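Local coordinates for sortase family protein (Streptococcus agalactiae, PDB 3O0P), which probably acts as a cysteine transpeptidase that joins pilin subunits covalently during assembly of the pili of group B Streptococcus, at residues E68-I73 with A97-G102. Residues are numbered along the deposited sequence; the frame is centred on the assembly and turned at random.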
loop_
_atom_site.group_PDB
_atom_site.type_symbol
_atom_site.label_atom_id
_atom_site.label_comp_id
_atom_site.label_asym_id
_atom_site.label_seq_id
_atom_site.Cartn_x
_atom_site.Cartn_y
_atom_site.Cartn_z
ATOM N N GLU A 68 -2.271 15.890 -0.944
ATOM C CA GLU A 68 -1.166 15.327 -0.142
ATOM C C GLU A 68 -1.115 13.806 -0.100
ATOM O O GLU A 68 -0.279 13.217 0.593
ATOM C CB GLU A 68 -1.245 15.844 1.301
ATOM C CG GLU A 68 -1.193 17.347 1.397
ATOM C CD GLU A 68 -0.939 17.827 2.807
ATOM O OE1 GLU A 68 -1.903 17.860 3.598
ATOM O OE2 GLU A 68 0.223 18.146 3.129
ATOM N N LYS A 69 -2.045 13.174 -0.790
ATOM C CA LYS A 69 -2.252 11.733 -0.727
ATOM C C LYS A 69 -2.128 11.100 -2.088
ATOM O O LYS A 69 -2.439 11.730 -3.096
ATOM C CB LYS A 69 -3.657 11.455 -0.167
ATOM C CG LYS A 69 -3.795 11.975 1.249
ATOM C CD LYS A 69 -5.213 12.242 1.668
ATOM C CE LYS A 69 -5.250 12.727 3.118
ATOM N NZ LYS A 69 -6.577 13.266 3.529
ATOM N N ILE A 70 -1.710 9.836 -2.119
ATOM C CA ILE A 70 -1.662 9.125 -3.389
ATOM C C ILE A 70 -2.774 8.114 -3.617
ATOM O O ILE A 70 -2.841 7.494 -4.673
ATOM C CB ILE A 70 -0.294 8.453 -3.618
ATOM C CG1 ILE A 70 -0.044 7.335 -2.604
ATOM C CG2 ILE A 70 0.837 9.514 -3.628
ATOM C CD1 ILE A 70 1.172 6.465 -2.922
ATOM N N GLY A 71 -3.654 7.950 -2.648
ATOM C CA GLY A 71 -4.755 7.049 -2.838
ATOM C C GLY A 71 -5.513 6.801 -1.568
ATOM O O GLY A 71 -5.313 7.485 -0.567
ATOM N N ILE A 72 -6.389 5.817 -1.640
ATOM C CA ILE A 72 -7.223 5.371 -0.531
ATOM C C ILE A 72 -7.195 3.847 -0.517
ATOM O O ILE A 72 -7.393 3.220 -1.564
ATOM C CB ILE A 72 -8.673 5.826 -0.707
ATOM C CG1 ILE A 72 -8.749 7.349 -0.796
ATOM C CG2 ILE A 72 -9.562 5.278 0.406
ATOM C CD1 ILE A 72 -10.064 7.845 -1.330
ATOM N N ILE A 73 -6.943 3.260 0.654
ATOM C CA ILE A 73 -7.023 1.812 0.818
ATOM C C ILE A 73 -8.296 1.467 1.585
ATOM O O ILE A 73 -8.538 1.984 2.674
ATOM C CB ILE A 73 -5.754 1.233 1.533
ATOM C CG1 ILE A 73 -5.864 -0.273 1.796
ATOM C CG2 ILE A 73 -5.420 1.968 2.829
ATOM C CD1 ILE A 73 -5.882 -1.135 0.555
ATOM N N ALA A 97 -2.291 5.215 6.061
ATOM C CA ALA A 97 -1.476 4.182 5.442
ATOM C C ALA A 97 -0.363 4.810 4.637
ATOM O O ALA A 97 -0.484 5.943 4.163
ATOM C CB ALA A 97 -2.313 3.282 4.564
ATOM N N GLY A 98 0.726 4.052 4.487
ATOM C CA GLY A 98 1.843 4.458 3.664
ATOM C C GLY A 98 2.056 3.475 2.537
ATOM O O GLY A 98 1.580 2.354 2.540
ATOM N N HIS A 99 2.813 3.922 1.565
ATOM C CA HIS A 99 3.268 3.083 0.470
ATOM C C HIS A 99 4.747 2.791 0.679
ATOM O O HIS A 99 5.539 3.676 1.046
ATOM C CB HIS A 99 3.044 3.783 -0.860
ATOM C CG HIS A 99 3.757 3.111 -1.984
ATOM N ND1 HIS A 99 4.991 3.522 -2.444
ATOM C CD2 HIS A 99 3.429 2.014 -2.705
ATOM C CE1 HIS A 99 5.397 2.688 -3.381
ATOM N NE2 HIS A 99 4.468 1.764 -3.556
ATOM N N LEU A 100 5.119 1.530 0.509
ATOM C CA LEU A 100 6.485 1.110 0.743
ATOM C C LEU A 100 7.383 1.445 -0.444
ATOM O O LEU A 100 7.275 0.855 -1.513
ATOM C CB LEU A 100 6.532 -0.374 1.058
ATOM C CG LEU A 100 7.856 -0.892 1.589
ATOM C CD1 LEU A 100 8.227 -0.208 2.898
ATOM C CD2 LEU A 100 7.776 -2.382 1.771
ATOM N N GLU A 101 8.275 2.411 -0.271
ATOM C CA GLU A 101 9.140 2.835 -1.358
ATOM C C GLU A 101 10.043 1.659 -1.723
ATOM O O GLU A 101 10.555 0.951 -0.867
ATOM C CB GLU A 101 9.944 4.075 -0.958
ATOM C CG GLU A 101 10.656 4.724 -2.128
ATOM C CD GLU A 101 11.466 5.940 -1.740
ATOM O OE1 GLU A 101 11.517 6.280 -0.549
ATOM O OE2 GLU A 101 12.038 6.574 -2.660
ATOM N N GLY A 102 10.222 1.461 -3.017
ATOM C CA GLY A 102 10.873 0.274 -3.514
ATOM C C GLY A 102 9.926 -0.760 -4.093
ATOM O O GLY A 102 10.395 -1.743 -4.699
#
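In the closed beta-barrel characteristic of sortases, I70, and I73 of strand 71-75, meet H99 and A97 of strand 97-99. The two strands are not neighbours: strand 80-85 lies between them, antiparallel to the first and parallel to the second, so no hydrogen bond joins the segments and their contact is made by side chains in the barrel interior. Each strand bonds to the intervening one instead, I73 with L82 and A97 with P83 through backbone atoms. I70 and G71 together face I84, forming a classic beta bulge. G71, with no CB to crowd the carbonyl oxygen of I70, fits the extended backbone here.

Beyond the bulge, I73 offers its CG2 branch to the A97 methyl, with I73 CG2 and A97 CB 3.8 Å apart. Its CG1 arm runs anti to the backbone N (chi1 176°), leading away from A97, while the side chain also packs on F140 and I142 of strand 139-143. A small alanine leaves room for this branched neighbour, and its own CB also touches I116.

H99 combines an apolar base with a polar ring. The ring is fixed at both nitrogens, ND1 by a hydrogen bond with the Y60 hydroxyl and NE2 by one with the S104 carbonyl oxygen, which gives this buried group polar partners. I70 approaches its base, the two side chains crossing at roughly a right angle, and the extended isoleucine arm (chi2 170°) brings I70 CD1 to 3.9 Å from H99 CB.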